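Local coordinates for periplasmic binding protein (Thermotoga lettingae TMO, PDB 4RY8) that binds 5-methylthioribose between its two lobes and probably serves as the periplasmic solute receptor of a sugar transporter, at residues Leu49-His54 against Glu65-Gln70; Ala19-Val24 against Asp73-Asp78; Gly135-Ile140 against Pro165-Val170. All blocks are in the same frame, centred on the assembly; numbering follows the deposited sequence.

Contact 1 (Leu49-His54 against Glu65-Gln70)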
ATOM      1  N   LEU C  49      15.813 -13.276  27.858  1.00 34.08           N
ATOM      2  CA  LEU C  49      16.372 -12.171  28.627  1.00 32.32           C
ATOM      3  C   LEU C  49      15.908 -10.879  27.960  1.00 39.07           C
ATOM      4  O   LEU C  49      15.733 -10.835  26.740  1.00 34.49           O
ATOM      5  CB  LEU C  49      17.916 -12.234  28.630  1.00 34.13           C
ATOM      6  CG  LEU C  49      18.574 -13.537  29.086  1.00 40.71           C
ATOM      7  CD1 LEU C  49      20.079 -13.502  28.885  1.00 60.86           C
ATOM      8  CD2 LEU C  49      18.245 -13.812  30.543  1.00 44.16           C
ATOM      9  N   GLU C  50      15.742  -9.828  28.760  1.00 38.72           N
ATOM     10  CA  GLU C  50      15.105  -8.591  28.333  1.00 36.32           C
ATOM     11  C   GLU C  50      15.959  -7.426  28.839  1.00 40.22           C
ATOM     12  O   GLU C  50      16.429  -7.430  29.976  1.00 38.02           O
ATOM     13  CB  GLU C  50      13.685  -8.504  28.928  1.00 40.30           C
ATOM     14  CG  GLU C  50      13.041  -9.862  29.214  1.00 88.22           C
ATOM     15  CD  GLU C  50      11.631  -9.789  29.796  1.00122.14           C
ATOM     16  OE1 GLU C  50      11.282  -8.769  30.445  1.00 56.85           O
ATOM     17  OE2 GLU C  50      10.873 -10.779  29.610  1.00 45.97           O
ATOM     18  N   ALA C  51      16.174  -6.433  28.000  1.00 31.87           N
ATOM     19  CA  ALA C  51      16.851  -5.207  28.439  1.00 32.08           C
ATOM     20  C   ALA C  51      16.206  -4.079  27.655  1.00 46.20           C
ATOM     21  O   ALA C  51      15.899  -4.239  26.479  1.00 34.39           O
ATOM     22  CB  ALA C  51      18.330  -5.294  28.150  1.00 33.24           C
ATOM     23  N   THR C  52      15.937  -2.954  28.296  1.00 30.01           N
ATOM     24  CA  THR C  52      15.240  -1.881  27.607  1.00 32.27           C
ATOM     25  C   THR C  52      16.021  -0.646  27.910  1.00 24.86           C
ATOM     26  O   THR C  52      16.330  -0.381  29.066  1.00 28.47           O
ATOM     27  CB  THR C  52      13.763  -1.767  28.066  1.00 34.80           C
ATOM     28  OG1 THR C  52      13.089  -3.026  27.866  1.00 35.03           O
ATOM     29  CG2 THR C  52      13.022  -0.668  27.355  1.00 27.64           C
ATOM     30  N   ALA C  53      16.349   0.108  26.884  1.00 25.18           N
ATOM     31  CA  ALA C  53      17.188   1.294  27.047  1.00 26.40           C
ATOM     32  C   ALA C  53      16.474   2.637  27.315  1.00 29.24           C
ATOM     33  O   ALA C  53      17.130   3.638  27.658  1.00 34.17           O
ATOM     34  CB  ALA C  53      18.134   1.425  25.864  1.00 31.11           C
ATOM     35  N   HIS C  54      15.158   2.658  27.160  1.00 35.33           N
ATOM     36  CA  HIS C  54      14.320   3.863  27.338  1.00 33.06           C
ATOM     37  C   HIS C  54      14.909   5.094  26.682  1.00 34.73           C
ATOM     38  O   HIS C  54      15.032   6.148  27.289  1.00 36.51           O
ATOM     39  CB  HIS C  54      14.075   4.104  28.814  1.00 40.83           C
ATOM     40  CG  HIS C  54      13.743   2.855  29.566  1.00 37.80           C
ATOM     41  ND1 HIS C  54      12.525   2.220  29.444  1.00 36.28           N
ATOM     42  CD2 HIS C  54      14.462   2.131  30.455  1.00 29.89           C
ATOM     43  CE1 HIS C  54      12.501   1.161  30.235  1.00 30.31           C
ATOM     44  NE2 HIS C  54      13.670   1.071  30.845  1.00 35.60           N
ATOM     45  N   GLU C  65      26.255  -5.272  23.953  1.00 31.15           N
ATOM     46  CA  GLU C  65      27.562  -5.725  24.387  1.00 39.42           C
ATOM     47  C   GLU C  65      27.505  -6.671  25.601  1.00 35.66           C
ATOM     48  O   GLU C  65      28.210  -7.684  25.610  1.00 33.40           O
ATOM     49  CB  GLU C  65      28.433  -4.475  24.598  1.00 39.92           C
ATOM     50  CG  GLU C  65      29.568  -4.521  25.579  1.00 44.34           C
ATOM     51  CD  GLU C  65      30.018  -3.099  25.916  1.00110.83           C
ATOM     52  OE1 GLU C  65      30.511  -2.883  27.040  1.00 66.41           O
ATOM     53  OE2 GLU C  65      29.847  -2.181  25.070  1.00 64.56           O
ATOM     54  N   ASN C  66      26.663  -6.390  26.597  1.00 33.08           N
ATOM     55  CA  ASN C  66      26.552  -7.322  27.742  1.00 34.88           C
ATOM     56  C   ASN C  66      26.093  -8.668  27.214  1.00 33.59           C
ATOM     57  O   ASN C  66      26.626  -9.695  27.614  1.00 37.39           O
ATOM     58  CB  ASN C  66      25.551  -6.842  28.817  1.00 40.93           C
ATOM     59  CG  ASN C  66      25.988  -5.550  29.497  1.00 52.39           C
ATOM     60  OD1 ASN C  66      25.184  -4.854  30.130  1.00 42.03           O
ATOM     61  ND2 ASN C  66      27.265  -5.214  29.352  1.00 49.84           N
ATOM     62  N   PHE C  67      25.118  -8.666  26.304  1.00 33.11           N
ATOM     63  CA  PHE C  67      24.606  -9.941  25.794  1.00 35.63           C
ATOM     64  C   PHE C  67      25.624 -10.675  24.914  1.00 36.11           C
ATOM     65  O   PHE C  67      25.658 -11.923  24.902  1.00 32.99           O
ATOM     66  CB  PHE C  67      23.245  -9.760  25.117  1.00 30.52           C
ATOM     67  CG  PHE C  67      22.143  -9.458  26.092  1.00 31.76           C
ATOM     68  CD1 PHE C  67      21.911 -10.301  27.174  1.00 35.04           C
ATOM     69  CD2 PHE C  67      21.360  -8.323  25.959  1.00 36.25           C
ATOM     70  CE1 PHE C  67      20.911 -10.031  28.085  1.00 35.00           C
ATOM     71  CE2 PHE C  67      20.358  -8.044  26.869  1.00 30.19           C
ATOM     72  CZ  PHE C  67      20.143  -8.894  27.935  1.00 36.78           C
ATOM     73  N   ILE C  68      26.470  -9.914  24.207  1.00 32.71           N
ATOM     74  CA  ILE C  68      27.567 -10.511  23.422  1.00 39.68           C
ATOM     75  C   ILE C  68      28.532 -11.249  24.351  1.00 43.70           C
ATOM     76  O   ILE C  68      28.810 -12.449  24.165  1.00 38.19           O
ATOM     77  CB  ILE C  68      28.314  -9.471  22.553  1.00 32.71           C
ATOM     78  CG1 ILE C  68      27.418  -9.040  21.397  1.00 36.87           C
ATOM     79  CG2 ILE C  68      29.582 -10.078  21.979  1.00 34.78           C
ATOM     80  CD1 ILE C  68      27.882  -7.830  20.606  1.00 35.98           C
ATOM     81  N   THR C  69      28.994 -10.539  25.373  1.00 45.08           N
ATOM     82  CA  THR C  69      29.862 -11.115  26.408  1.00 42.72           C
ATOM     83  C   THR C  69      29.272 -12.379  27.019  1.00 40.69           C
ATOM     84  O   THR C  69      29.964 -13.381  27.147  1.00 44.86           O
ATOM     85  CB  THR C  69      30.107 -10.093  27.515  1.00 41.04           C
ATOM     86  OG1 THR C  69      30.713  -8.939  26.927  1.00 42.81           O
ATOM     87  CG2 THR C  69      31.029 -10.669  28.601  1.00 50.27           C
ATOM     88  N   GLN C  70      27.991 -12.332  27.377  1.00 36.79           N
ATOM     89  CA  GLN C  70      27.295 -13.527  27.887  1.00 39.79           C
ATOM     90  C   GLN C  70      27.153 -14.655  26.832  1.00 40.09           C
ATOM     91  O   GLN C  70      26.711 -15.768  27.170  1.00 41.82           O
ATOM     92  CB  GLN C  70      25.914 -13.133  28.423  1.00 37.20           C
ATOM     93  CG  GLN C  70      25.946 -12.150  29.603  1.00 41.48           C
ATOM     94  CD  GLN C  70      24.561 -11.641  29.960  1.00 45.27           C
ATOM     95  OE1 GLN C  70      23.573 -12.367  29.804  1.00 49.41           O
ATOM     96  NE2 GLN C  70      24.469 -10.385  30.421  1.00 43.48           N
TER
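The ring of F67 is the tight part of this contact, set between L49 and A51 on the same face of strand 49-52. A51 brings its methyl to the ring edge, near the ring plane, with CB 3.6 Å from CE2 of F67. L49 comes at the ring obliquely: its CD1 lies 3.7 Å from CE1 of F67, and its CB touches that same ring carbon. A large ring suits this place: the axes of strand 49-52 and helix 65-69 come no closer than 10.9 Å, and the ring fills much of that gap, while the small A51 lets its edge come close. CG anti to the carbonyl carbon (chi1 -71°) directs the ring to the strand, and it also packs on A19 and V21.

The other side is loose. Exposed Q70 reaches over to give L49 a single touch, OE1 lying 3.8 Å from CD1 of L49. E50 points away from the helix, and its OE2 is hydrogen-bonded to Q38 NE2, so the acid keeps clear of the apolar layer. Segments 49-52 and 65-69 run nearly antiparallel (155°); strand 47-52 with helix 57-69 forms the strand-helix half of a beta-alpha-beta crossover in a Rossmann-like lobe.

Contact 2 (Ala19-Val24 against Asp73-Asp78)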
ATOM      1  N   ALA C  19      18.177 -12.869  23.853  1.00 28.96           N
ATOM      2  CA  ALA C  19      18.113 -11.534  24.438  1.00 28.04           C
ATOM      3  C   ALA C  19      17.276 -10.587  23.597  1.00 26.68           C
ATOM      4  O   ALA C  19      17.460 -10.471  22.382  1.00 27.41           O
ATOM      5  CB  ALA C  19      19.519 -10.959  24.608  1.00 26.82           C
ATOM      6  N   LEU C  20      16.379  -9.882  24.259  1.00 24.65           N
ATOM      7  CA  LEU C  20      15.531  -8.910  23.621  1.00 25.97           C
ATOM      8  C   LEU C  20      16.027  -7.574  24.093  1.00 23.22           C
ATOM      9  O   LEU C  20      15.950  -7.259  25.286  1.00 31.33           O
ATOM     10  CB  LEU C  20      14.060  -9.114  24.040  1.00 24.17           C
ATOM     11  CG  LEU C  20      13.120  -7.987  23.618  1.00 23.65           C
ATOM     12  CD1 LEU C  20      13.107  -7.745  22.101  1.00 27.27           C
ATOM     13  CD2 LEU C  20      11.702  -8.243  24.073  1.00 29.77           C
ATOM     14  N   VAL C  21      16.573  -6.796  23.175  1.00 24.10           N
ATOM     15  CA  VAL C  21      17.127  -5.497  23.513  1.00 22.61           C
ATOM     16  C   VAL C  21      16.279  -4.452  22.833  1.00 24.33           C
ATOM     17  O   VAL C  21      16.261  -4.371  21.605  1.00 24.91           O
ATOM     18  CB  VAL C  21      18.592  -5.364  23.054  1.00 27.38           C
ATOM     19  CG1 VAL C  21      19.135  -3.973  23.383  1.00 28.91           C
ATOM     20  CG2 VAL C  21      19.429  -6.423  23.717  1.00 26.35           C
ATOM     21  N   ARG C  22      15.605  -3.623  23.630  1.00 22.19           N
ATOM     22  CA  ARG C  22      14.644  -2.673  23.117  1.00 23.93           C
ATOM     23  C   ARG C  22      15.042  -1.272  23.353  1.00 21.27           C
ATOM     24  O   ARG C  22      15.474  -0.955  24.424  1.00 29.73           O
ATOM     25  CB  ARG C  22      13.315  -2.827  23.852  1.00 25.15           C
ATOM     26  CG  ARG C  22      12.788  -4.252  23.934  1.00 31.83           C
ATOM     27  CD  ARG C  22      12.095  -4.436  25.256  1.00 53.02           C
ATOM     28  NE  ARG C  22      10.704  -4.090  25.129  1.00 42.72           N
ATOM     29  CZ  ARG C  22       9.915  -3.644  26.105  1.00 34.70           C
ATOM     30  NH1 ARG C  22      10.338  -3.410  27.354  1.00 41.54           N
ATOM     31  NH2 ARG C  22       8.658  -3.415  25.797  1.00 32.38           N
ATOM     32  N   GLU C  23      14.766  -0.405  22.409  1.00 20.25           N
ATOM     33  CA  GLU C  23      14.986   1.025  22.615  1.00 22.75           C
ATOM     34  C   GLU C  23      13.909   1.617  23.510  1.00 29.55           C
ATOM     35  O   GLU C  23      14.187   2.459  24.355  1.00 27.44           O
ATOM     36  CB  GLU C  23      14.999   1.771  21.276  1.00 21.35           C
ATOM     37  CG  GLU C  23      15.482   3.224  21.379  1.00 24.34           C
ATOM     38  CD  GLU C  23      15.223   4.114  20.132  1.00 24.73           C
ATOM     39  OE1 GLU C  23      14.834   3.634  19.040  1.00 27.91           O
ATOM     40  OE2 GLU C  23      15.406   5.345  20.237  1.00 33.10           O
ATOM     41  N   VAL C  24      12.676   1.167  23.338  1.00 22.42           N
ATOM     42  CA  VAL C  24      11.534   1.900  23.850  1.00 30.30           C
ATOM     43  C   VAL C  24      10.552   0.890  24.430  1.00 27.45           C
ATOM     44  O   VAL C  24      10.356  -0.164  23.857  1.00 24.58           O
ATOM     45  CB  VAL C  24      10.872   2.706  22.694  1.00 41.97           C
ATOM     46  CG1 VAL C  24       9.440   3.127  23.023  1.00 35.20           C
ATOM     47  CG2 VAL C  24      11.726   3.919  22.360  1.00 62.40           C
ATOM     48  N   ASP C  73      22.593 -17.170  22.615  1.00 32.53           N
ATOM     49  CA  ASP C  73      22.399 -17.787  21.335  1.00 33.92           C
ATOM     50  C   ASP C  73      21.910 -16.790  20.245  1.00 30.53           C
ATOM     51  O   ASP C  73      22.283 -16.881  19.063  1.00 31.50           O
ATOM     52  CB  ASP C  73      21.427 -18.969  21.508  1.00 36.70           C
ATOM     53  CG  ASP C  73      21.977 -20.031  22.422  1.00 32.71           C
ATOM     54  OD1 ASP C  73      21.807 -19.944  23.664  1.00 36.46           O
ATOM     55  OD2 ASP C  73      22.634 -20.941  21.893  1.00 35.02           O
ATOM     56  N   ALA C  74      21.079 -15.832  20.632  1.00 29.22           N
ATOM     57  CA  ALA C  74      20.622 -14.826  19.684  1.00 28.44           C
ATOM     58  C   ALA C  74      20.193 -13.545  20.361  1.00 29.05           C
ATOM     59  O   ALA C  74      19.790 -13.556  21.525  1.00 26.20           O
ATOM     60  CB  ALA C  74      19.450 -15.387  18.870  1.00 41.26           C
ATOM     61  N   ILE C  75      20.294 -12.441  19.612  1.00 24.93           N
ATOM     62  CA  ILE C  75      19.767 -11.157  20.016  1.00 24.09           C
ATOM     63  C   ILE C  75      18.633 -10.651  19.090  1.00 22.46           C
ATOM     64  O   ILE C  75      18.788 -10.594  17.855  1.00 22.11           O
ATOM     65  CB  ILE C  75      20.920 -10.128  20.078  1.00 25.88           C
ATOM     66  CG1 ILE C  75      22.042 -10.671  20.946  1.00 38.11           C
ATOM     67  CG2 ILE C  75      20.432  -8.815  20.660  1.00 25.30           C
ATOM     68  CD1 ILE C  75      23.300  -9.832  20.936  1.00 28.58           C
ATOM     69  N   ILE C  76      17.511 -10.256  19.686  1.00 22.07           N
ATOM     70  CA  ILE C  76      16.532  -9.457  18.996  1.00 22.23           C
ATOM     71  C   ILE C  76      16.819  -7.971  19.280  1.00 25.52           C
ATOM     72  O   ILE C  76      16.833  -7.520  20.433  1.00 29.35           O
ATOM     73  CB  ILE C  76      15.104  -9.798  19.440  1.00 22.96           C
ATOM     74  CG1 ILE C  76      14.896 -11.310  19.309  1.00 25.84           C
ATOM     75  CG2 ILE C  76      14.078  -9.049  18.610  1.00 20.96           C
ATOM     76  CD1 ILE C  76      13.818 -11.842  20.216  1.00 33.19           C
ATOM     77  N   ILE C  77      17.072  -7.225  18.226  1.00 24.20           N
ATOM     78  CA  ILE C  77      17.163  -5.792  18.312  1.00 20.61           C
ATOM     79  C   ILE C  77      15.852  -5.104  17.902  1.00 23.87           C
ATOM     80  O   ILE C  77      15.406  -5.138  16.742  1.00 22.07           O
ATOM     81  CB  ILE C  77      18.351  -5.271  17.546  1.00 25.45           C
ATOM     82  CG1 ILE C  77      19.601  -5.992  18.061  1.00 25.87           C
ATOM     83  CG2 ILE C  77      18.466  -3.772  17.769  1.00 26.91           C
ATOM     84  CD1 ILE C  77      20.862  -5.552  17.400  1.00 35.52           C
ATOM     85  N   ASP C  78      15.260  -4.445  18.893  1.00 20.15           N
ATOM     86  CA  ASP C  78      13.986  -3.804  18.782  1.00 20.24           C
ATOM     87  C   ASP C  78      14.128  -2.281  18.749  1.00 19.51           C
ATOM     88  O   ASP C  78      14.462  -1.689  19.760  1.00 21.62           O
ATOM     89  CB  ASP C  78      13.209  -4.220  20.005  1.00 31.26           C
ATOM     90  CG  ASP C  78      11.769  -4.019  19.850  1.00 47.21           C
ATOM     91  OD1 ASP C  78      11.428  -2.865  19.559  1.00 33.74           O
ATOM     92  OD2 ASP C  78      11.008  -5.012  19.998  1.00 33.48           O
TER
HETATM   93  O   HOH W   1      11.680  -0.699  21.405  1.00 27.23           O
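On the face of the sheet that also bears A19 and I77, V21 and I75 lie side by side, with V21 CG2 4.0 Å from I75 CG2. The backbones form a parallel ladder of five hydrogen bonds, which starts with A19 N bonded to A74 O and ends with E23 N bonded to D78 O. Beta-branched residues suit such extended, buried strands, and A19 and V21 turn to F67 of helix 57-69.

On the face bearing L20, R22, I76 and D78, the side chain of D78 can be followed outward. Its CB sits 3.4 Å from V21 O and also meets CA and CG of R22. CG then stands anti to the backbone N (chi1 -161°), carrying the carboxylate off the sheet. There OD1 accepts from a water 2.9 Å away, itself receiving V24 N, while OD2 meets L20 CD1 at 4.0 Å.

R22 lies alongside D78, but their charged groups do not touch: R22 NE is 5.2 Å from D78 OD2, and R22 NH1 is hydrogen-bonded to T52 OG1. The chemistry is divided: hydrogen bonds and apolar branches hold the strands, while the carboxylate takes up water, its charge probably eased by the nearby guanidinium.

Contact 3 (Gly135-Ile140 against Pro165-Val170)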
ATOM      1  N   GLY C 135     -10.325  14.837  -0.176  1.00 21.79           N
ATOM      2  CA  GLY C 135      -9.077  15.522  -0.562  1.00 26.68           C
ATOM      3  C   GLY C 135      -8.881  16.958  -0.115  1.00 22.29           C
ATOM      4  O   GLY C 135      -7.913  17.599  -0.566  1.00 26.77           O
ATOM      5  N   ASN C 136      -9.772  17.473   0.742  1.00 21.29           N
ATOM      6  CA  ASN C 136      -9.586  18.779   1.409  1.00 28.56           C
ATOM      7  C   ASN C 136      -9.639  18.694   2.953  1.00 24.37           C
ATOM      8  O   ASN C 136     -10.687  18.371   3.543  1.00 23.89           O
ATOM      9  CB  ASN C 136     -10.657  19.768   0.940  1.00 28.52           C
ATOM     10  CG  ASN C 136     -10.532  20.106  -0.526  1.00 36.98           C
ATOM     11  OD1 ASN C 136      -9.563  20.740  -0.964  1.00 32.04           O
ATOM     12  ND2 ASN C 136     -11.488  19.654  -1.302  1.00 37.05           N
ATOM     13  N   ALA C 137      -8.516  19.003   3.594  1.00 22.15           N
ATOM     14  CA  ALA C 137      -8.389  18.966   5.042  1.00 21.08           C
ATOM     15  C   ALA C 137      -7.200  19.796   5.494  1.00 21.57           C
ATOM     16  O   ALA C 137      -6.196  19.833   4.800  1.00 23.15           O
ATOM     17  CB  ALA C 137      -8.161  17.558   5.545  1.00 18.97           C
ATOM     18  N   ASN C 138      -7.310  20.334   6.715  1.00 23.36           N
ATOM     19  CA  ASN C 138      -6.212  21.010   7.427  1.00 25.82           C
ATOM     20  C   ASN C 138      -5.671  20.127   8.585  1.00 22.43           C
ATOM     21  O   ASN C 138      -6.232  20.072   9.679  1.00 25.97           O
ATOM     22  CB  ASN C 138      -6.711  22.353   7.979  1.00 37.20           C
ATOM     23  CG  ASN C 138      -7.163  23.319   6.887  1.00 34.14           C
ATOM     24  OD1 ASN C 138      -8.144  24.046   7.050  1.00 39.15           O
ATOM     25  ND2 ASN C 138      -6.444  23.337   5.793  1.00 27.00           N
ATOM     26  N   VAL C 139      -4.558  19.464   8.333  1.00 20.21           N
ATOM     27  CA  VAL C 139      -4.112  18.371   9.163  1.00 19.65           C
ATOM     28  C   VAL C 139      -3.036  18.792  10.114  1.00 20.69           C
ATOM     29  O   VAL C 139      -2.004  19.398   9.673  1.00 20.69           O
ATOM     30  CB  VAL C 139      -3.549  17.225   8.270  1.00 19.45           C
ATOM     31  CG1 VAL C 139      -3.099  16.046   9.126  1.00 22.83           C
ATOM     32  CG2 VAL C 139      -4.600  16.801   7.260  1.00 29.68           C
ATOM     33  N   ILE C 140      -3.259  18.444  11.385  1.00 19.19           N
ATOM     34  CA  ILE C 140      -2.206  18.382  12.438  1.00 18.97           C
ATOM     35  C   ILE C 140      -1.547  17.015  12.413  1.00 19.81           C
ATOM     36  O   ILE C 140      -2.160  16.001  12.694  1.00 23.06           O
ATOM     37  CB  ILE C 140      -2.728  18.727  13.841  1.00 19.02           C
ATOM     38  CG1 ILE C 140      -3.259  20.195  13.813  1.00 21.00           C
ATOM     39  CG2 ILE C 140      -1.625  18.522  14.905  1.00 19.42           C
ATOM     40  CD1 ILE C 140      -4.100  20.624  14.981  1.00 24.35           C
ATOM     41  N   PRO C 165      -3.566  17.467  -3.208  1.00 22.02           N
ATOM     42  CA  PRO C 165      -2.946  18.716  -2.746  1.00 25.74           C
ATOM     43  C   PRO C 165      -3.845  19.634  -1.923  1.00 27.48           C
ATOM     44  O   PRO C 165      -3.356  20.643  -1.387  1.00 24.39           O
ATOM     45  CB  PRO C 165      -2.476  19.390  -4.047  1.00 38.54           C
ATOM     46  CG  PRO C 165      -3.352  18.817  -5.098  1.00 29.56           C
ATOM     47  CD  PRO C 165      -3.736  17.428  -4.666  1.00 28.44           C
ATOM     48  N   GLY C 166      -5.127  19.292  -1.791  1.00 20.94           N
ATOM     49  CA  GLY C 166      -5.952  19.915  -0.805  1.00 20.93           C
ATOM     50  C   GLY C 166      -5.797  19.383   0.617  1.00 20.39           C
ATOM     51  O   GLY C 166      -6.346  19.958   1.531  1.00 25.47           O
ATOM     52  N   ILE C 167      -5.058  18.290   0.811  1.00 20.04           N
ATOM     53  CA  ILE C 167      -4.786  17.740   2.129  1.00 19.83           C
ATOM     54  C   ILE C 167      -3.536  18.448   2.608  1.00 28.56           C
ATOM     55  O   ILE C 167      -2.437  18.198   2.083  1.00 25.35           O
ATOM     56  CB  ILE C 167      -4.576  16.223   2.067  1.00 19.33           C
ATOM     57  CG1 ILE C 167      -5.835  15.559   1.526  1.00 23.01           C
ATOM     58  CG2 ILE C 167      -4.288  15.650   3.452  1.00 23.25           C
ATOM     59  CD1 ILE C 167      -7.012  15.592   2.474  1.00 25.76           C
ATOM     60  N   LYS C 168      -3.710  19.384   3.546  1.00 26.67           N
ATOM     61  CA  LYS C 168      -2.615  20.319   3.873  1.00 24.04           C
ATOM     62  C   LYS C 168      -2.057  19.993   5.255  1.00 23.30           C
ATOM     63  O   LYS C 168      -2.811  19.731   6.169  1.00 20.82           O
ATOM     64  CB  LYS C 168      -3.088  21.778   3.922  1.00 36.82           C
ATOM     65  CG  LYS C 168      -3.757  22.314   2.674  1.00 64.29           C
ATOM     66  CD  LYS C 168      -2.747  22.642   1.601  1.00 48.58           C
ATOM     67  CE  LYS C 168      -3.439  23.113   0.325  1.00 86.04           C
ATOM     68  NZ  LYS C 168      -4.045  24.463   0.463  1.00 83.04           N
ATOM     69  N   GLU C 169      -0.733  20.037   5.413  1.00 22.97           N
ATOM     70  CA  GLU C 169      -0.151  19.902   6.728  1.00 19.18           C
ATOM     71  C   GLU C 169      -0.121  21.311   7.287  1.00 27.62           C
ATOM     72  O   GLU C 169       0.501  22.168   6.713  1.00 21.87           O
ATOM     73  CB  GLU C 169       1.265  19.316   6.655  1.00 22.54           C
ATOM     74  CG  GLU C 169       1.917  19.129   8.025  1.00 23.48           C
ATOM     75  CD  GLU C 169       3.237  18.377   7.993  1.00 28.08           C
ATOM     76  OE1 GLU C 169       3.400  17.334   7.304  1.00 24.38           O
ATOM     77  OE2 GLU C 169       4.127  18.817   8.723  1.00 25.74           O
ATOM     78  N   VAL C 170      -0.829  21.564   8.372  1.00 25.23           N
ATOM     79  CA  VAL C 170      -0.801  22.891   8.989  1.00 22.54           C
ATOM     80  C   VAL C 170       0.048  22.938  10.269  1.00 25.98           C
ATOM     81  O   VAL C 170       0.376  24.027  10.741  1.00 29.54           O
ATOM     82  CB  VAL C 170      -2.213  23.424   9.291  1.00 23.53           C
ATOM     83  CG1 VAL C 170      -3.069  23.433   8.032  1.00 31.99           C
ATOM     84  CG2 VAL C 170      -2.868  22.619  10.399  1.00 21.69           C
TER
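Two isoleucine torsions near -60° (chi1 -61°, chi2 -70°) fold the side chain of I167 toward G135, at the start of the partner segment: CG1 stands anti to the carbonyl carbon, and CD1 swings over G135, 3.5 Å from its C, and on to A137 CB at 3.8 Å. The other branch, CG2, meets V139 CG2 at 4.0 Å, the two side chains crossing at an angle. One residue thus covers three partners on the face that L129 of helix 118-132 and W157 of helix 148-163 enclose. An alanine in place of I167 would lack both branches and is likely to open a gap between G135, A137, V139 and these helices. E169 is on this face too; its OE1 takes a hydrogen bond from W157 NE1 and forms a salt bridge with K161.

The backbones are joined by four hydrogen bonds. K168 N to A137 O and V139 N to K168 O are both 2.8 Å, whereas A137 N reaches G166 O from above the carbonyl plane. Glycine suits both turns: G135 has a positive phi (72°), and at G166 a CB would run into G135 O and N136 OD1.

V170 sets CG1 3.8 Å from N138 CB, while exposed K168 lies alongside N138 before bending away. Strands 137-142 and 167-173, the latter outermost in its sheet within this chain, form with helix 148-163 a classical parallel beta-alpha-beta unit.

Contacts 1 and 2 belong to one lobe and touch each other, their centres about 7 Å apart; they share its sheet through strand 17-22, which bonds to strand 47-52 on one side and strand 74-78 on the other. Contact 3 sits in the other lobe, its centre about 43 Å from that of contact 1 and about 38 Å from that of contact 2. Contact 2 is buried, between interior strands of its sheet; contact 3 is partly buried, at the outermost strand of its sheet within this chain; contact 1 is a surface contact. Contacts 2 and 3 combine backbone ladders with branched apolar side chains; contact 1, joining helix to strand, has only side-chain packing. Polar groups gather toward the strand end in contact 2 and toward the exposed sides in contacts 1 and 3.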